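Local coordinates for caprin-1 (Homo sapiens, PDB 4WBE), which binds mRNA and regulates its transport, translation and stability, promotes stress granule formation, and is represented here by its mainly helical HR-1 domain, at residues L21-D26 and N113-T118; E32-L37 and L47-L52; L52-E57 and K103-R108. All blocks are in the same frame, centred on the assembly; numbering follows the deposited sequence.

Contact 1. Residues L21-D26 and N113-T118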
loop_
_atom_site.group_PDB
_atom_site.type_symbol
_atom_site.label_atom_id
_atom_site.label_comp_id
_atom_site.label_asym_id
_atom_site.label_seq_id
_atom_site.Cartn_x
_atom_site.Cartn_y
_atom_site.Cartn_z
ATOM N N LEU A 21 2.671 6.705 3.875
ATOM C CA LEU A 21 2.133 7.634 2.892
ATOM C C LEU A 21 0.646 7.397 2.625
ATOM O O LEU A 21 -0.137 8.345 2.550
ATOM C CB LEU A 21 2.916 7.517 1.586
ATOM C CG LEU A 21 2.333 8.354 0.446
ATOM C CD1 LEU A 21 2.413 9.835 0.786
ATOM C CD2 LEU A 21 3.082 8.056 -0.843
ATOM N N GLN A 22 0.263 6.133 2.481
ATOM C CA GLN A 22 -1.132 5.785 2.240
ATOM C C GLN A 22 -2.000 6.218 3.409
ATOM O O GLN A 22 -3.105 6.732 3.223
ATOM C CB GLN A 22 -1.267 4.278 2.005
ATOM C CG GLN A 22 -0.683 3.826 0.671
ATOM C CD GLN A 22 -0.712 2.330 0.501
ATOM O OE1 GLN A 22 -0.516 1.582 1.459
ATOM N NE2 GLN A 22 -0.999 1.878 -0.715
ATOM N N TYR A 23 -1.503 5.991 4.617
ATOM C CA TYR A 23 -2.204 6.439 5.808
ATOM C C TYR A 23 -2.423 7.951 5.777
ATOM O O TYR A 23 -3.544 8.435 5.977
ATOM C CB TYR A 23 -1.448 6.026 7.076
ATOM C CG TYR A 23 -2.107 6.543 8.331
ATOM C CD1 TYR A 23 -3.175 5.869 8.902
ATOM C CD2 TYR A 23 -1.661 7.706 8.944
ATOM C CE1 TYR A 23 -3.792 6.345 10.049
ATOM C CE2 TYR A 23 -2.263 8.185 10.087
ATOM C CZ TYR A 23 -3.326 7.502 10.634
ATOM O OH TYR A 23 -3.925 7.986 11.775
ATOM N N VAL A 24 -1.343 8.693 5.543
ATOM C CA VAL A 24 -1.414 10.152 5.480
ATOM C C VAL A 24 -2.355 10.636 4.374
ATOM O O VAL A 24 -3.202 11.496 4.615
ATOM C CB VAL A 24 -0.012 10.784 5.316
ATOM C CG1 VAL A 24 -0.119 12.270 5.017
ATOM C CG2 VAL A 24 0.825 10.535 6.570
ATOM N N LEU A 25 -2.205 10.094 3.167
ATOM C CA LEU A 25 -3.053 10.502 2.046
ATOM C C LEU A 25 -4.532 10.267 2.346
ATOM O O LEU A 25 -5.382 11.070 1.970
ATOM C CB LEU A 25 -2.658 9.766 0.756
ATOM C CG LEU A 25 -1.308 10.137 0.143
ATOM C CD1 LEU A 25 -0.995 9.279 -1.084
ATOM C CD2 LEU A 25 -1.258 11.611 -0.208
ATOM N N ASP A 26 -4.830 9.166 3.031
ATOM C CA ASP A 26 -6.197 8.871 3.438
ATOM C C ASP A 26 -6.709 9.909 4.437
ATOM O O ASP A 26 -7.858 10.350 4.358
ATOM C CB ASP A 26 -6.286 7.468 4.040
ATOM C CG ASP A 26 -7.698 7.096 4.448
ATOM O OD1 ASP A 26 -7.997 7.108 5.662
ATOM O OD2 ASP A 26 -8.516 6.810 3.548
ATOM N N ASN A 113 5.323 15.620 12.629
ATOM C CA ASN A 113 4.826 14.770 13.709
ATOM C C ASN A 113 3.357 14.975 14.077
ATOM O O ASN A 113 2.912 14.532 15.134
ATOM C CB ASN A 113 5.744 14.816 14.928
ATOM C CG ASN A 113 7.145 14.360 14.596
ATOM O OD1 ASN A 113 7.343 13.476 13.744
ATOM N ND2 ASN A 113 8.123 14.950 15.256
ATOM N N TYR A 114 2.617 15.650 13.202
ATOM C CA TYR A 114 1.177 15.818 13.387
ATOM C C TYR A 114 0.509 14.456 13.548
ATOM O O TYR A 114 -0.346 14.261 14.417
ATOM C CB TYR A 114 0.565 16.557 12.189
ATOM C CG TYR A 114 -0.945 16.659 12.237
ATOM C CD1 TYR A 114 -1.565 17.663 12.974
ATOM C CD2 TYR A 114 -1.748 15.773 11.532
ATOM C CE1 TYR A 114 -2.943 17.767 13.029
ATOM C CE2 TYR A 114 -3.135 15.869 11.576
ATOM C CZ TYR A 114 -3.725 16.873 12.325
ATOM O OH TYR A 114 -5.097 16.973 12.373
ATOM N N PHE A 115 0.933 13.508 12.716
ATOM C CA PHE A 115 0.316 12.191 12.668
ATOM C C PHE A 115 0.852 11.208 13.711
ATOM O O PHE A 115 0.499 10.027 13.690
ATOM C CB PHE A 115 0.393 11.607 11.251
ATOM C CG PHE A 115 -0.463 12.340 10.259
ATOM C CD1 PHE A 115 -1.845 12.182 10.268
ATOM C CD2 PHE A 115 0.106 13.185 9.318
ATOM C CE1 PHE A 115 -2.644 12.861 9.360
ATOM C CE2 PHE A 115 -0.681 13.867 8.404
ATOM C CZ PHE A 115 -2.060 13.705 8.422
ATOM N N ASP A 116 1.703 11.693 14.614
ATOM C CA ASP A 116 2.149 10.887 15.746
ATOM C C ASP A 116 1.045 10.786 16.797
ATOM O O ASP A 116 1.052 9.878 17.627
ATOM C CB ASP A 116 3.431 11.441 16.367
ATOM C CG ASP A 116 4.668 11.101 15.562
ATOM O OD1 ASP A 116 4.567 10.327 14.583
ATOM O OD2 ASP A 116 5.751 11.602 15.921
ATOM N N SER A 117 0.094 11.712 16.769
ATOM C CA SER A 117 -1.064 11.569 17.632
ATOM C C SER A 117 -2.192 11.020 16.770
ATOM O O SER A 117 -2.198 11.209 15.550
ATOM C CB SER A 117 -1.482 12.919 18.219
ATOM O OG SER A 117 -0.372 13.677 18.663
ATOM N N THR A 118 -3.140 10.333 17.402
ATOM C CA THR A 118 -4.327 9.848 16.704
ATOM C C THR A 118 -5.459 10.827 17.022
ATOM O O THR A 118 -5.547 11.315 18.149
ATOM C CB THR A 118 -4.692 8.415 17.152
ATOM O OG1 THR A 118 -5.380 8.457 18.409
ATOM C CG2 THR A 118 -3.429 7.574 17.311
HETATM O O HOH W 1 -2.157 9.074 13.470
#
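V24, with a chi1 of 170°, and F115, with a chi1 of -68°, bring their side chains across each other at about a right angle, V24 CG2 standing over a face of the phenyl ring. This is a tertiary docking site of a mainly helical domain: a 3-10 turn, 114-116, following helix 99-111 packs against the end of the long helix 2-27. The branched V24 suits the place because it offers two methyls. CG2 makes a CH-pi contact with the F115 ring, 4.3 Å from the centroid, and CG1 lies 3.8 Å from CE2 of F115. Y114 approaches the opposite face, its CD2 over the ring centre, so the phenyl group is sandwiched. Y23 brings an amphipathic ring to the margin, its CE2 4.0 Å from CD1 of F115. Replacing F115 by an alanine removes the ring and would probably open a gap between V24 and Y114, with the CH-pi contact lost. The second subunit closes on the same turn: R71 of that subunit makes a salt bridge with D116, and its R66 bonds to F115 O. That carbonyl is also bridged to the tyrosine through a water, which donates to F115 O at 2.8 Å and lies 2.7 Å from Y23 OH.

Contact 2. Residues E32-L37 and L47-L52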
loop_
_atom_site.group_PDB
_atom_site.type_symbol
_atom_site.label_atom_id
_atom_site.label_comp_id
_atom_site.label_asym_id
_atom_site.label_seq_id
_atom_site.Cartn_x
_atom_site.Cartn_y
_atom_site.Cartn_z
ATOM N N GLU A 32 -10.906 18.425 8.873
ATOM C CA GLU A 32 -10.273 18.873 10.109
ATOM C C GLU A 32 -8.745 18.719 10.013
ATOM O O GLU A 32 -7.991 19.578 10.477
ATOM C CB GLU A 32 -10.810 18.067 11.293
ATOM C CG GLU A 32 -12.338 18.069 11.419
ATOM C CD GLU A 32 -12.948 19.451 11.590
ATOM O OE1 GLU A 32 -12.361 20.298 12.298
ATOM O OE2 GLU A 32 -14.031 19.685 11.010
ATOM N N VAL A 33 -8.296 17.622 9.407
ATOM C CA VAL A 33 -6.865 17.389 9.200
ATOM C C VAL A 33 -6.237 18.446 8.290
ATOM O O VAL A 33 -5.170 18.986 8.591
ATOM C CB VAL A 33 -6.597 15.977 8.629
ATOM C CG1 VAL A 33 -5.150 15.834 8.159
ATOM C CG2 VAL A 33 -6.939 14.910 9.670
ATOM N N ARG A 34 -6.908 18.738 7.181
ATOM C CA ARG A 34 -6.443 19.745 6.235
ATOM C C ARG A 34 -6.317 21.112 6.898
ATOM O O ARG A 34 -5.355 21.847 6.656
ATOM C CB ARG A 34 -7.397 19.812 5.041
ATOM C CG ARG A 34 -7.537 18.487 4.306
ATOM C CD ARG A 34 -8.645 18.537 3.267
ATOM N NE ARG A 34 -8.288 19.301 2.076
ATOM C CZ ARG A 34 -7.755 18.773 0.980
ATOM N NH1 ARG A 34 -7.512 17.471 0.920
ATOM N NH2 ARG A 34 -7.473 19.544 -0.060
ATOM N N THR A 35 -7.297 21.441 7.735
ATOM C CA THR A 35 -7.289 22.693 8.472
ATOM C C THR A 35 -6.081 22.774 9.394
ATOM O O THR A 35 -5.344 23.761 9.379
ATOM C CB THR A 35 -8.565 22.853 9.323
ATOM O OG1 THR A 35 -9.707 22.964 8.464
ATOM C CG2 THR A 35 -8.470 24.094 10.194
ATOM N N ASP A 36 -5.879 21.726 10.188
ATOM C CA ASP A 36 -4.759 21.675 11.120
ATOM C C ASP A 36 -3.394 21.821 10.432
ATOM O O ASP A 36 -2.495 22.466 10.970
ATOM C CB ASP A 36 -4.799 20.371 11.920
ATOM C CG ASP A 36 -6.000 20.280 12.847
ATOM O OD1 ASP A 36 -6.653 21.317 13.094
ATOM O OD2 ASP A 36 -6.285 19.165 13.332
ATOM N N LEU A 37 -3.238 21.224 9.252
ATOM C CA LEU A 37 -1.964 21.276 8.532
ATOM C C LEU A 37 -1.686 22.635 7.900
ATOM O O LEU A 37 -0.551 23.116 7.893
ATOM C CB LEU A 37 -1.908 20.192 7.448
ATOM C CG LEU A 37 -1.839 18.742 7.932
ATOM C CD1 LEU A 37 -1.712 17.788 6.754
ATOM C CD2 LEU A 37 -0.694 18.538 8.914
ATOM N N LEU A 47 1.441 22.791 5.584
ATOM C CA LEU A 47 1.152 22.789 4.150
ATOM C C LEU A 47 0.471 24.082 3.716
ATOM O O LEU A 47 -0.296 24.667 4.474
ATOM C CB LEU A 47 0.229 21.619 3.795
ATOM C CG LEU A 47 0.756 20.200 3.937
ATOM C CD1 LEU A 47 -0.264 19.197 3.419
ATOM C CD2 LEU A 47 2.067 20.048 3.192
ATOM N N SER A 48 0.766 24.533 2.501
ATOM C CA SER A 48 -0.029 25.573 1.868
ATOM C C SER A 48 -1.204 24.875 1.204
ATOM O O SER A 48 -1.187 23.653 1.043
ATOM C CB SER A 48 0.791 26.318 0.812
ATOM O OG SER A 48 1.078 25.480 -0.290
ATOM N N GLU A 49 -2.220 25.640 0.820
ATOM C CA GLU A 49 -3.365 25.074 0.119
ATOM C C GLU A 49 -2.914 24.507 -1.225
ATOM O O GLU A 49 -3.449 23.510 -1.707
ATOM C CB GLU A 49 -4.450 26.138 -0.074
ATOM C CG GLU A 49 -5.683 25.674 -0.846
ATOM C CD GLU A 49 -6.456 24.561 -0.157
ATOM O OE1 GLU A 49 -6.804 24.709 1.032
ATOM O OE2 GLU A 49 -6.740 23.542 -0.821
ATOM N N GLU A 50 -1.917 25.158 -1.810
ATOM C CA GLU A 50 -1.358 24.762 -3.093
ATOM C C GLU A 50 -0.681 23.396 -2.995
ATOM O O GLU A 50 -0.862 22.536 -3.859
ATOM C CB GLU A 50 -0.362 25.817 -3.580
ATOM C CG GLU A 50 -0.920 27.246 -3.618
ATOM C CD GLU A 50 -0.939 27.929 -2.253
ATOM O OE1 GLU A 50 0.106 28.464 -1.830
ATOM O OE2 GLU A 50 -2.006 27.925 -1.603
ATOM N N GLU A 51 0.118 23.205 -1.950
ATOM C CA GLU A 51 0.778 21.929 -1.736
ATOM C C GLU A 51 -0.240 20.844 -1.431
ATOM O O GLU A 51 -0.086 19.699 -1.846
ATOM C CB GLU A 51 1.804 22.039 -0.613
ATOM C CG GLU A 51 2.997 22.895 -0.978
ATOM C CD GLU A 51 3.841 23.230 0.224
ATOM O OE1 GLU A 51 3.299 23.231 1.349
ATOM O OE2 GLU A 51 5.053 23.471 0.048
ATOM N N LEU A 52 -1.287 21.219 -0.709
ATOM C CA LEU A 52 -2.356 20.292 -0.372
ATOM C C LEU A 52 -3.057 19.793 -1.635
ATOM O O LEU A 52 -3.379 18.606 -1.754
ATOM C CB LEU A 52 -3.352 20.983 0.564
ATOM C CG LEU A 52 -4.384 20.135 1.301
ATOM C CD1 LEU A 52 -3.696 19.020 2.069
ATOM C CD2 LEU A 52 -5.194 21.004 2.259
#
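L37 and L47 join the two segments through both backbone and side chain. L47 N donates to L37 O at 3.1 Å in a fairly straight bond (165° at the hydrogen), although the donor stands well above the carbonyl plane, 56° out of it. The two leucine side chains run alongside each other in one direction, CD1 to CD1 at 3.9 Å, as suits apolar residues on a buried face. The second point of contact is an arginine laid over a leucine. L52 puts CD2 over one face of the R34 guanidinium, 3.2 Å above its plane and nearer its margin than its centre, while CG of L52 comes within 3.4 Å of NH2 of R34. The bend of the R34 chain at chi3 (74°) helps turn the flat head over L52, and its methylenes touch CD2 as well. Arginine fits here because its long chain shields a hydrophobic neighbour while its nitrogens bond elsewhere: NH2 makes a salt bridge with D56 and NH1 donates to L28 O. E49 lies near the plane at the edge of the guanidinium, too far for a salt bridge, and pairs instead with K38.

One step outward, S48 and E51 form a capping box that starts helix 49-62. E51 N donates to S48 OG at 3.0 Å, and S48 N donates to E51 OE1 at 3.1 Å, which probably steadies the turn after L47. E51 OE2 in turn makes a salt bridge with R108. The contact thus closes a short helix-loop-helix connection between helices 31-39 and 49-62, while helix 99-111 packs on L47 and E51 through I105.

Contact 3. Residues L52-E57 and K103-R108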
loop_
_atom_site.group_PDB
_atom_site.type_symbol
_atom_site.label_atom_id
_atom_site.label_comp_id
_atom_site.label_asym_id
_atom_site.label_seq_id
_atom_site.Cartn_x
_atom_site.Cartn_y
_atom_site.Cartn_z
ATOM N N LEU A 52 -1.287 21.219 -0.709
ATOM C CA LEU A 52 -2.356 20.292 -0.372
ATOM C C LEU A 52 -3.057 19.793 -1.635
ATOM O O LEU A 52 -3.379 18.606 -1.754
ATOM C CB LEU A 52 -3.352 20.983 0.564
ATOM C CG LEU A 52 -4.384 20.135 1.301
ATOM C CD1 LEU A 52 -3.696 19.020 2.069
ATOM C CD2 LEU A 52 -5.194 21.004 2.259
ATOM N N SER A 53 -3.274 20.696 -2.588
ATOM C CA SER A 53 -3.889 20.327 -3.859
ATOM C C SER A 53 -2.986 19.406 -4.674
ATOM O O SER A 53 -3.473 18.534 -5.394
ATOM C CB SER A 53 -4.281 21.568 -4.663
ATOM O OG SER A 53 -3.349 22.617 -4.464
ATOM N N LEU A 54 -1.678 19.624 -4.582
ATOM C CA LEU A 54 -0.710 18.750 -5.233
ATOM C C LEU A 54 -0.806 17.320 -4.706
ATOM O O LEU A 54 -0.710 16.362 -5.471
ATOM C CB LEU A 54 0.711 19.283 -5.042
ATOM C CG LEU A 54 1.105 20.548 -5.810
ATOM C CD1 LEU A 54 2.510 20.987 -5.427
ATOM C CD2 LEU A 54 1.013 20.327 -7.304
ATOM N N LEU A 55 -0.993 17.184 -3.396
ATOM C CA LEU A 55 -1.161 15.878 -2.769
ATOM C C LEU A 55 -2.492 15.228 -3.159
ATOM O O LEU A 55 -2.580 14.007 -3.290
ATOM C CB LEU A 55 -1.038 15.998 -1.247
ATOM C CG LEU A 55 0.339 16.432 -0.730
ATOM C CD1 LEU A 55 0.377 16.456 0.791
ATOM C CD2 LEU A 55 1.435 15.526 -1.286
ATOM N N ASP A 56 -3.532 16.043 -3.319
ATOM C CA ASP A 56 -4.819 15.529 -3.775
ATOM C C ASP A 56 -4.710 14.920 -5.170
ATOM O O ASP A 56 -5.225 13.830 -5.424
ATOM C CB ASP A 56 -5.886 16.624 -3.772
ATOM C CG ASP A 56 -6.274 17.073 -2.372
ATOM O OD1 ASP A 56 -6.170 16.261 -1.427
ATOM O OD2 ASP A 56 -6.736 18.229 -2.230
ATOM N N GLU A 57 -4.035 15.631 -6.070
ATOM C CA GLU A 57 -3.807 15.128 -7.421
ATOM C C GLU A 57 -2.978 13.850 -7.416
ATOM O O GLU A 57 -3.280 12.914 -8.151
ATOM C CB GLU A 57 -3.170 16.197 -8.312
ATOM C CG GLU A 57 -4.110 17.348 -8.617
ATOM C CD GLU A 57 -5.366 16.856 -9.317
ATOM O OE1 GLU A 57 -5.233 16.124 -10.321
ATOM O OE2 GLU A 57 -6.483 17.186 -8.865
ATOM N N LYS A 103 8.009 14.689 -2.952
ATOM C CA LYS A 103 8.702 13.985 -1.887
ATOM C C LYS A 103 9.070 14.957 -0.760
ATOM O O LYS A 103 8.922 14.634 0.418
ATOM C CB LYS A 103 9.954 13.285 -2.417
ATOM C CG LYS A 103 10.750 12.596 -1.317
ATOM C CD LYS A 103 12.004 11.934 -1.857
ATOM C CE LYS A 103 12.801 11.294 -0.733
ATOM N NZ LYS A 103 13.978 10.576 -1.286
ATOM N N GLU A 104 9.534 16.150 -1.124
ATOM C CA GLU A 104 9.867 17.169 -0.128
ATOM C C GLU A 104 8.640 17.575 0.697
ATOM O O GLU A 104 8.737 17.763 1.908
ATOM C CB GLU A 104 10.502 18.389 -0.806
ATOM C CG GLU A 104 11.895 18.124 -1.367
ATOM C CD GLU A 104 12.331 19.170 -2.381
ATOM O OE1 GLU A 104 11.560 20.121 -2.632
ATOM O OE2 GLU A 104 13.446 19.036 -2.928
ATOM N N ILE A 105 7.495 17.705 0.036
ATOM C CA ILE A 105 6.231 17.954 0.722
ATOM C C ILE A 105 5.877 16.843 1.707
ATOM O O ILE A 105 5.539 17.113 2.860
ATOM C CB ILE A 105 5.069 18.151 -0.279
ATOM C CG1 ILE A 105 5.301 19.408 -1.121
ATOM C CG2 ILE A 105 3.748 18.273 0.451
ATOM C CD1 ILE A 105 4.300 19.587 -2.267
ATOM N N VAL A 106 5.939 15.598 1.241
ATOM C CA VAL A 106 5.629 14.440 2.077
ATOM C C VAL A 106 6.553 14.369 3.293
ATOM O O VAL A 106 6.110 14.099 4.413
ATOM C CB VAL A 106 5.717 13.116 1.271
ATOM C CG1 VAL A 106 5.638 11.919 2.203
ATOM C CG2 VAL A 106 4.596 13.045 0.243
ATOM N N GLU A 107 7.840 14.611 3.067
ATOM C CA GLU A 107 8.804 14.632 4.164
ATOM C C GLU A 107 8.435 15.657 5.238
ATOM O O GLU A 107 8.524 15.372 6.434
ATOM C CB GLU A 107 10.212 14.923 3.646
ATOM C CG GLU A 107 10.881 13.755 2.936
ATOM C CD GLU A 107 12.166 14.175 2.256
ATOM O OE1 GLU A 107 12.198 15.288 1.694
ATOM O OE2 GLU A 107 13.144 13.406 2.296
ATOM N N ARG A 108 8.025 16.849 4.818
ATOM C CA ARG A 108 7.648 17.876 5.785
ATOM C C ARG A 108 6.414 17.459 6.584
ATOM O O ARG A 108 6.326 17.730 7.786
ATOM C CB ARG A 108 7.448 19.253 5.136
ATOM C CG ARG A 108 8.750 19.977 4.800
ATOM C CD ARG A 108 8.508 21.445 4.456
ATOM N NE ARG A 108 7.740 21.631 3.231
ATOM C CZ ARG A 108 6.475 22.036 3.214
ATOM N NH1 ARG A 108 5.845 22.304 4.350
ATOM N NH2 ARG A 108 5.840 22.178 2.065
#
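I105 and L55 form the centre of a purely apolar contact between two helices, part of the hydrophobic core of this mainly helical domain. CG2 of I105 is the methyl that meets this leucine: it lies 3.8 Å from CD1 of L55 and 4.0 Å from CD2 of the same residue, so it rests against the fork of the side chain. It can do so because CG2 is anti to the backbone N of I105, which leaves CG1 beside that N and sends the longer branch another way. The two side chains run past one another with opposite headings. That longer branch serves a second leucine: CD1 of I105 touches CD1 of L54 at 3.9 Å, the side chains crossing at about a right angle. Isoleucine suits this place since its two unequal branches meet neighbouring residues of one helix. The short V106 gives a lighter contact, 4.3 Å from its CG2 to CD2 of L55, and adds a margin to the patch.

No hydrogen bond crosses between the segments; within them the backbone bonds run from each N to the O four residues earlier, as in D56 N to L52 O and E107 N to K103 O. Among the charged groups, R108 joins the two helices beside the apolar patch through its salt bridge to E51, whereas D56 goes to R34 on helix 31-39 and K103 NZ bonds to L87 O.

The segment axes come no nearer than 10.7 Å and run at 109° to each other, so helices 49-62 and 99-111 meet steeply over a compact patch. L47, just ahead of helix 49-62, also packs on I105, and L28, in the link between helices 2-27 and 31-39, packs on L55.

The three contacts lie within the Caprin-1 dimerization domain and knit one compact core. Contact 1 ties the end of helix 2-27 to the chain following helix 99-111; contacts 2 and 3 are nested inside that loop, in series. Contacts 2 and 3, with centres about 10 Å apart, share L52 and helix 49-62, whereas contact 1 lies about 13 Å, centre to centre, from each. They still touch: Y114 OH probably bonds to D36 OD2, and L21 packs on V106. The second subunit reaches contact 1 but not the segments of contacts 2 and 3, which suggests that these two shape the core of each subunit behind the dimer surface.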